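Local coordinates for immunity protein 52 domain-containing protein (Burkholderia pseudomallei K96243, PDB 4RHO) that is of unknown function but probably acts as an immunity protein that protects the bacterium against a toxin, at residues P184-W188 with A240-E244; W188-K194 with T217-S223. One frame throughout, in Å; residues are numbered along the deposited sequence.

How the contacts relate
Along the chain, the loop 184-188 comes first and runs straight into strand 189-192, so the two contacts share Trp188. Contact 2 closes the shorter loop, pairing 188-194 with 217-223 after an excursion that includes strand 206-212. The chain then leaves strand 215-222 for helix 234-249, and contact 1 brings residues 240-244 of that helix back to 184-188; the whole of contact 2 therefore lies within the longer loop. Their centres are 10 Å apart, and they meet where Gly187 O probably hydrogen-bonds Ser223 OG and where Ile243 packs on Ile221. Together they tie the antiparallel sheet to the helix on one of its faces.

Contact 1 of 2, residues P184-W188 with A240-E244; sequences PGVGW and ANRIE
The carboxylate of Glu244 reaches from the helix to the backbone of the loop, where its OE2 accepts a hydrogen bond from Val186 N at 2.8 Å. The bond is nearly straight, 162° at the hydrogen, and uses the anti lone pair of OE2, the one turned away from OE1. Gly185 CA lies beside the same oxygen, 3.4 Å from Glu244 OE2. A long acidic residue suits this place: the chain is extended beyond CG (chi2 158°), carrying the carboxylate clear of the helix backbone.

Val186 supplies the apolar half of the contact. Its CG2 packs 3.5 Å from Glu244 CG, the two chains running alongside in opposite senses, and the same methyl lies 3.6 Å from Ile243 CG2. The Ile243 side chain lies roughly perpendicular to that of Val186, and the two CG2 methyls that meet are compact apolar groups in a buried spot. Ala240, one turn before Glu244, offers just a methyl, and its CB sits 3.5 Å from Gly187 O, allowing the loop backbone to lie close to the helix.

In the fold, this is the loop leading into strand 189-192 lying against helix 234-249, with Ala240, Ile243 and Glu244 on the helix side that faces it. Gly187 has a positive phi of 49°, a conformation that favours glycine, as the chain turns toward Trp188.

Further out, Tyr174 OH also hydrogen-bonds Glu244 OE2, and Val179 N bonds OE1, so three bonds grip the buried carboxylate and limit its rotation. On the loop, Gly185 N bonds Glu168 OE2 of strand 166-171, while Gly187 O receives a hydrogen bond from Ser223 OG.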
ATOM      1  N   PRO A 184     -10.012   7.274  -8.017  1.00 27.19           N
ATOM      2  CA  PRO A 184      -9.726   6.362  -6.886  1.00 26.41           C
ATOM      3  C   PRO A 184     -10.999   5.923  -6.143  1.00 31.86           C
ATOM      4  O   PRO A 184     -11.996   6.656  -6.112  1.00 31.42           O
ATOM      5  CB  PRO A 184      -8.819   7.197  -5.979  1.00 27.37           C
ATOM      6  CG  PRO A 184      -8.206   8.212  -6.885  1.00 31.73           C
ATOM      7  CD  PRO A 184      -9.250   8.533  -7.905  1.00 28.26           C
ATOM      8  N   GLY A 185     -10.964   4.712  -5.591  1.00 28.13           N
ATOM      9  CA  GLY A 185     -12.057   4.178  -4.796  1.00 26.76           C
ATOM     10  C   GLY A 185     -11.878   4.438  -3.317  1.00 28.69           C
ATOM     11  O   GLY A 185     -10.747   4.568  -2.836  1.00 26.82           O
ATOM     12  N   VAL A 186     -12.989   4.558  -2.585  1.00 26.35           N
ATOM     13  CA  VAL A 186     -12.945   4.783  -1.142  1.00 25.82           C
ATOM     14  C   VAL A 186     -12.652   3.459  -0.420  1.00 30.00           C
ATOM     15  O   VAL A 186     -11.787   3.419   0.455  1.00 30.07           O
ATOM     16  CB  VAL A 186     -14.257   5.440  -0.622  1.00 29.82           C
ATOM     17  CG1 VAL A 186     -14.383   5.301   0.889  1.00 29.42           C
ATOM     18  CG2 VAL A 186     -14.331   6.898  -1.037  1.00 29.70           C
ATOM     19  N   GLY A 187     -13.307   2.374  -0.864  1.00 25.90           N
ATOM     20  CA  GLY A 187     -13.156   1.057  -0.247  1.00 25.41           C
ATOM     21  C   GLY A 187     -13.312   1.111   1.253  1.00 28.09           C
ATOM     22  O   GLY A 187     -14.241   1.751   1.758  1.00 27.07           O
ATOM     23  N   TRP A 188     -12.346   0.534   1.989  1.00 24.71           N
ATOM     24  CA  TRP A 188     -12.327   0.664   3.449  1.00 24.97           C
ATOM     25  C   TRP A 188     -11.886   2.075   3.840  1.00 26.30           C
ATOM     26  O   TRP A 188     -12.579   2.752   4.606  1.00 26.55           O
ATOM     27  CB  TRP A 188     -11.386  -0.390   4.085  1.00 24.22           C
ATOM     28  CG  TRP A 188     -11.595  -0.584   5.573  1.00 25.85           C
ATOM     29  CD1 TRP A 188     -12.342   0.197   6.409  1.00 28.80           C
ATOM     30  CD2 TRP A 188     -11.079  -1.653   6.377  1.00 26.42           C
ATOM     31  NE1 TRP A 188     -12.331  -0.325   7.680  1.00 28.73           N
ATOM     32  CE2 TRP A 188     -11.561  -1.461   7.691  1.00 30.57           C
ATOM     33  CE3 TRP A 188     -10.286  -2.783   6.108  1.00 28.15           C
ATOM     34  CZ2 TRP A 188     -11.246  -2.336   8.740  1.00 30.99           C
ATOM     35  CZ3 TRP A 188      -9.961  -3.638   7.152  1.00 30.52           C
ATOM     36  CH2 TRP A 188     -10.435  -3.409   8.448  1.00 31.90           C
ATOM     37  N   ALA A 240     -19.393   3.003   0.891  1.00 28.73           N
ATOM     38  CA  ALA A 240     -18.170   3.420   0.203  1.00 26.94           C
ATOM     39  C   ALA A 240     -18.511   4.080  -1.132  1.00 28.50           C
ATOM     40  O   ALA A 240     -17.926   5.106  -1.479  1.00 26.75           O
ATOM     41  CB  ALA A 240     -17.252   2.225  -0.016  1.00 27.73           C
ATOM     42  N   ASN A 241     -19.557   3.551  -1.831  1.00 24.99           N
ATOM     43  CA  ASN A 241     -20.045   4.122  -3.089  1.00 25.02           C
ATOM     44  C   ASN A 241     -20.653   5.526  -2.866  1.00 29.28           C
ATOM     45  O   ASN A 241     -20.358   6.449  -3.628  1.00 29.10           O
ATOM     46  CB  ASN A 241     -21.081   3.191  -3.742  1.00 25.91           C
ATOM     47  CG  ASN A 241     -20.474   1.971  -4.412  1.00 39.20           C
ATOM     48  OD1 ASN A 241     -19.253   1.863  -4.596  1.00 39.68           O
ATOM     49  ND2 ASN A 241     -21.314   1.057  -4.827  1.00 31.14           N
ATOM     50  N   ARG A 242     -21.470   5.689  -1.791  1.00 25.96           N
ATOM     51  CA  ARG A 242     -22.073   6.987  -1.442  1.00 25.48           C
ATOM     52  C   ARG A 242     -20.996   8.042  -1.155  1.00 29.66           C
ATOM     53  O   ARG A 242     -21.146   9.203  -1.551  1.00 30.32           O
ATOM     54  CB  ARG A 242     -22.997   6.842  -0.228  1.00 24.27           C
ATOM     55  CG  ARG A 242     -24.324   6.142  -0.542  1.00 27.57           C
ATOM     56  CD  ARG A 242     -25.079   5.816   0.727  1.00 30.96           C
ATOM     57  NE  ARG A 242     -25.367   7.021   1.509  1.00 43.26           N
ATOM     58  CZ  ARG A 242     -25.719   7.004   2.790  1.00 58.43           C
ATOM     59  NH1 ARG A 242     -25.775   5.855   3.454  1.00 46.35           N
ATOM     60  NH2 ARG A 242     -25.970   8.138   3.429  1.00 47.44           N
ATOM     61  N   ILE A 243     -19.912   7.643  -0.455  1.00 25.63           N
ATOM     62  CA  ILE A 243     -18.809   8.555  -0.132  1.00 24.53           C
ATOM     63  C   ILE A 243     -18.078   8.982  -1.423  1.00 28.54           C
ATOM     64  O   ILE A 243     -17.750  10.158  -1.576  1.00 28.59           O
ATOM     65  CB  ILE A 243     -17.832   7.910   0.896  1.00 26.90           C
ATOM     66  CG1 ILE A 243     -18.546   7.659   2.248  1.00 27.02           C
ATOM     67  CG2 ILE A 243     -16.567   8.792   1.089  1.00 27.01           C
ATOM     68  CD1 ILE A 243     -17.746   6.864   3.234  1.00 33.26           C
ATOM     69  N   GLU A 244     -17.887   8.032  -2.379  1.00 25.79           N
ATOM     70  CA  GLU A 244     -17.247   8.334  -3.677  1.00 26.02           C
ATOM     71  C   GLU A 244     -18.050   9.379  -4.446  1.00 31.12           C
ATOM     72  O   GLU A 244     -17.477  10.352  -4.944  1.00 31.20           O
ATOM     73  CB  GLU A 244     -17.097   7.054  -4.519  1.00 27.68           C
ATOM     74  CG  GLU A 244     -16.019   6.124  -4.002  1.00 34.66           C
ATOM     75  CD  GLU A 244     -16.152   4.673  -4.428  1.00 47.52           C
ATOM     76  OE1 GLU A 244     -17.129   4.343  -5.135  1.00 39.28           O
ATOM     77  OE2 GLU A 244     -15.316   3.853  -3.987  1.00 39.72           O
TER

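Contact 2 of 2, residues W188-K194 with T217-S223; sequences WMLYLPK and TGTIIVS
Leu190 and Ile221 form a hydrogen-bonded pair between antiparallel neighbours, strands 189-192 and 215-222, within the antiparallel sheet of this Imm52-family protein. Leu190 N reaches Ile221 O at 2.9 Å, and Ile221 N returns to Leu190 O at 2.8 Å. Leu192 and Thr219 make the next reciprocal pair, and beyond the other end of the strand Ser223 N bonds Trp188 O. Between these pairs, the CA-H of Met189 and of Tyr191 point at Ile221 O and Thr219 O. Trp188 and Met189 both face Ala169 of strand 166-171, forming a classic beta bulge.

Apolar contacts divide between the two faces. Met189, Tyr191, Ile220 and Val222 lie on the face covered by helix 148-162. The selenomethionine at 189 is extended beyond CG; its SE packs 3.8 Å from Ile220 CG2 and its CE lies 3.9 Å from Val222 CG2, a long, unbranched chain lying against two branched neighbours. Tyr191 CG is anti to the backbone N (chi1 168°), turning the ring toward the other strand. Ile220 CG1 meets that ring at its edge, while CE1 comes to 3.6 Å from Gly218 CA, where a side chain would clash. On the other face Leu190, Leu192 and Ile221 meet through terminal methyls, with Leu190 and Ile221 also touching Leu247 of helix 234-249.

Thr219 provides a polar side-chain bond at the end where Pro193 centres an inverse gamma turn. After that turn Lys194 O lies close to Thr219, whose OG1 also bonds Ile196 N. Buried Tyr191 OH has no polar partner in the model and lies 3.5 Å from Thr217 CG2. The hydroxyl of Thr219 donates to Lys194 O, with OG1 in the carbonyl plane, on a lone pair, at 2.9 Å.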
ATOM      1  N   TRP A 188     -12.346   0.534   1.989  1.00 24.71           N
ATOM      2  CA  TRP A 188     -12.327   0.664   3.449  1.00 24.97           C
ATOM      3  C   TRP A 188     -11.886   2.075   3.840  1.00 26.30           C
ATOM      4  O   TRP A 188     -12.579   2.752   4.606  1.00 26.55           O
ATOM      5  CB  TRP A 188     -11.386  -0.390   4.085  1.00 24.22           C
ATOM      6  CG  TRP A 188     -11.595  -0.584   5.573  1.00 25.85           C
ATOM      7  CD1 TRP A 188     -12.342   0.197   6.409  1.00 28.80           C
ATOM      8  CD2 TRP A 188     -11.079  -1.653   6.377  1.00 26.42           C
ATOM      9  NE1 TRP A 188     -12.331  -0.325   7.680  1.00 28.73           N
ATOM     10  CE2 TRP A 188     -11.561  -1.461   7.691  1.00 30.57           C
ATOM     11  CE3 TRP A 188     -10.286  -2.783   6.108  1.00 28.15           C
ATOM     12  CZ2 TRP A 188     -11.246  -2.336   8.740  1.00 30.99           C
ATOM     13  CZ3 TRP A 188      -9.961  -3.638   7.152  1.00 30.52           C
ATOM     14  CH2 TRP A 188     -10.435  -3.409   8.448  1.00 31.90           C
HETATM   15  N   MSE A 189     -10.746   2.536   3.267  1.00 20.45           N
HETATM   16  CA  MSE A 189     -10.157   3.857   3.561  1.00 18.78           C
HETATM   17  C   MSE A 189      -9.631   4.521   2.320  1.00 23.40           C
HETATM   18  O   MSE A 189      -9.021   3.854   1.484  1.00 22.83           O
HETATM   19  CB  MSE A 189      -9.016   3.719   4.550  1.00 19.80           C
HETATM   20  CG  MSE A 189      -9.439   3.381   5.884  1.00 25.11           C
HETATM   21 SE   MSE A 189      -7.940   3.221   7.012  0.75 28.88          SE
HETATM   22  CE  MSE A 189      -8.871   2.834   8.603  1.00 27.12           C
ATOM     23  N   LEU A 190      -9.654   5.856   2.301  1.00 20.12           N
ATOM     24  CA  LEU A 190      -9.044   6.625   1.224  1.00 19.27           C
ATOM     25  C   LEU A 190      -8.335   7.849   1.779  1.00 23.05           C
ATOM     26  O   LEU A 190      -8.973   8.698   2.407  1.00 21.71           O
ATOM     27  CB  LEU A 190     -10.104   7.047   0.188  1.00 18.80           C
ATOM     28  CG  LEU A 190      -9.605   7.965  -0.938  1.00 21.51           C
ATOM     29  CD1 LEU A 190      -8.686   7.218  -1.885  1.00 20.02           C
ATOM     30  CD2 LEU A 190     -10.761   8.566  -1.696  1.00 24.19           C
ATOM     31  N   TYR A 191      -7.014   7.959   1.535  1.00 19.64           N
ATOM     32  CA  TYR A 191      -6.255   9.138   1.933  1.00 19.61           C
ATOM     33  C   TYR A 191      -6.132  10.114   0.773  1.00 25.66           C
ATOM     34  O   TYR A 191      -5.784   9.716  -0.341  1.00 25.26           O
ATOM     35  CB  TYR A 191      -4.851   8.753   2.453  1.00 19.86           C
ATOM     36  CG  TYR A 191      -3.925   9.947   2.616  1.00 20.81           C
ATOM     37  CD1 TYR A 191      -3.998  10.763   3.746  1.00 22.27           C
ATOM     38  CD2 TYR A 191      -3.024  10.301   1.612  1.00 21.45           C
ATOM     39  CE1 TYR A 191      -3.178  11.885   3.884  1.00 22.15           C
ATOM     40  CE2 TYR A 191      -2.192  11.419   1.742  1.00 22.20           C
ATOM     41  CZ  TYR A 191      -2.275  12.211   2.878  1.00 28.81           C
ATOM     42  OH  TYR A 191      -1.463  13.314   3.008  1.00 25.69           O
ATOM     43  N   LEU A 192      -6.390  11.392   1.038  1.00 23.92           N
ATOM     44  CA  LEU A 192      -6.182  12.460   0.069  1.00 24.52           C
ATOM     45  C   LEU A 192      -5.429  13.611   0.728  1.00 30.31           C
ATOM     46  O   LEU A 192      -5.681  13.924   1.887  1.00 31.04           O
ATOM     47  CB  LEU A 192      -7.533  12.950  -0.508  1.00 24.55           C
ATOM     48  CG  LEU A 192      -8.291  11.943  -1.385  1.00 28.61           C
ATOM     49  CD1 LEU A 192      -9.679  12.427  -1.680  1.00 28.62           C
ATOM     50  CD2 LEU A 192      -7.535  11.663  -2.688  1.00 32.43           C
ATOM     51  N   PRO A 193      -4.431  14.209   0.037  1.00 27.62           N
ATOM     52  CA  PRO A 193      -3.629  15.270   0.688  1.00 27.70           C
ATOM     53  C   PRO A 193      -4.392  16.603   0.770  1.00 31.61           C
ATOM     54  O   PRO A 193      -3.862  17.650   0.404  1.00 31.47           O
ATOM     55  CB  PRO A 193      -2.390  15.373  -0.204  1.00 29.67           C
ATOM     56  CG  PRO A 193      -2.855  14.942  -1.543  1.00 33.86           C
ATOM     57  CD  PRO A 193      -3.960  13.928  -1.333  1.00 29.00           C
ATOM     58  N   LYS A 194      -5.626  16.555   1.277  1.00 29.40           N
ATOM     59  CA  LYS A 194      -6.461  17.737   1.462  1.00 30.50           C
ATOM     60  C   LYS A 194      -7.164  17.670   2.797  1.00 35.13           C
ATOM     61  O   LYS A 194      -7.359  16.574   3.339  1.00 34.45           O
ATOM     62  CB  LYS A 194      -7.497  17.860   0.311  1.00 33.95           C
ATOM     63  CG  LYS A 194      -6.894  18.368  -1.002  1.00 54.45           C
ATOM     64  CD  LYS A 194      -7.916  18.382  -2.155  1.00 65.32           C
ATOM     65  CE  LYS A 194      -8.196  16.993  -2.696  1.00 77.12           C
ATOM     66  NZ  LYS A 194      -8.972  17.037  -3.956  1.00 84.62           N
ATOM     67  N   THR A 217      -1.731  17.610   6.777  1.00 34.62           N
ATOM     68  CA  THR A 217      -1.288  17.320   5.417  1.00 34.31           C
ATOM     69  C   THR A 217      -2.458  16.752   4.578  1.00 36.19           C
ATOM     70  O   THR A 217      -2.612  17.110   3.407  1.00 36.42           O
ATOM     71  CB  THR A 217      -0.100  16.349   5.450  1.00 46.18           C
ATOM     72  OG1 THR A 217       0.905  16.882   6.304  1.00 53.74           O
ATOM     73  CG2 THR A 217       0.479  16.086   4.064  1.00 46.38           C
ATOM     74  N   GLY A 218      -3.252  15.873   5.183  1.00 29.78           N
ATOM     75  CA  GLY A 218      -4.373  15.244   4.502  1.00 28.56           C
ATOM     76  C   GLY A 218      -5.392  14.636   5.433  1.00 31.62           C
ATOM     77  O   GLY A 218      -5.400  14.926   6.632  1.00 31.17           O
ATOM     78  N   THR A 219      -6.290  13.832   4.886  1.00 28.65           N
ATOM     79  CA  THR A 219      -7.341  13.200   5.673  1.00 28.53           C
ATOM     80  C   THR A 219      -7.556  11.777   5.201  1.00 31.57           C
ATOM     81  O   THR A 219      -7.614  11.533   3.994  1.00 31.55           O
ATOM     82  CB  THR A 219      -8.668  14.027   5.571  1.00 37.59           C
ATOM     83  OG1 THR A 219      -8.390  15.407   5.790  1.00 38.73           O
ATOM     84  CG2 THR A 219      -9.738  13.548   6.558  1.00 37.83           C
ATOM     85  N   ILE A 220      -7.698  10.831   6.143  1.00 27.66           N
ATOM     86  CA  ILE A 220      -8.108   9.468   5.809  1.00 26.92           C
ATOM     87  C   ILE A 220      -9.625   9.365   5.937  1.00 30.80           C
ATOM     88  O   ILE A 220     -10.181   9.689   6.995  1.00 30.59           O
ATOM     89  CB  ILE A 220      -7.389   8.413   6.703  1.00 30.16           C
ATOM     90  CG1 ILE A 220      -5.861   8.509   6.558  1.00 29.87           C
ATOM     91  CG2 ILE A 220      -7.894   6.985   6.382  1.00 31.93           C
ATOM     92  CD1 ILE A 220      -5.086   7.702   7.600  1.00 33.09           C
ATOM     93  N   ILE A 221     -10.298   8.995   4.854  1.00 27.01           N
ATOM     94  CA  ILE A 221     -11.741   8.849   4.852  1.00 26.86           C
ATOM     95  C   ILE A 221     -12.102   7.383   5.089  1.00 29.50           C
ATOM     96  O   ILE A 221     -11.645   6.512   4.350  1.00 27.93           O
ATOM     97  CB  ILE A 221     -12.340   9.381   3.524  1.00 30.28           C
ATOM     98  CG1 ILE A 221     -11.738  10.765   3.156  1.00 31.31           C
ATOM     99  CG2 ILE A 221     -13.876   9.438   3.603  1.00 30.89           C
ATOM    100  CD1 ILE A 221     -11.878  11.131   1.698  1.00 41.98           C
ATOM    101  N   VAL A 222     -12.865   7.100   6.166  1.00 25.71           N
ATOM    102  CA  VAL A 222     -13.205   5.722   6.522  1.00 25.50           C
ATOM    103  C   VAL A 222     -14.712   5.465   6.287  1.00 30.90           C
ATOM    104  O   VAL A 222     -15.558   6.247   6.738  1.00 30.21           O
ATOM    105  CB  VAL A 222     -12.795   5.392   7.985  1.00 29.03           C
ATOM    106  CG1 VAL A 222     -13.005   3.913   8.291  1.00 29.08           C
ATOM    107  CG2 VAL A 222     -11.345   5.795   8.250  1.00 28.47           C
ATOM    108  N   SER A 223     -15.035   4.378   5.569  1.00 28.06           N
ATOM    109  CA  SER A 223     -16.420   4.033   5.251  1.00 28.38           C
ATOM    110  C   SER A 223     -17.030   3.137   6.326  1.00 32.92           C
ATOM    111  O   SER A 223     -18.226   3.215   6.577  1.00 33.24           O
ATOM    112  CB  SER A 223     -16.496   3.336   3.892  1.00 30.47           C
ATOM    113  OG  SER A 223     -15.755   2.126   3.900  1.00 31.62           O
TER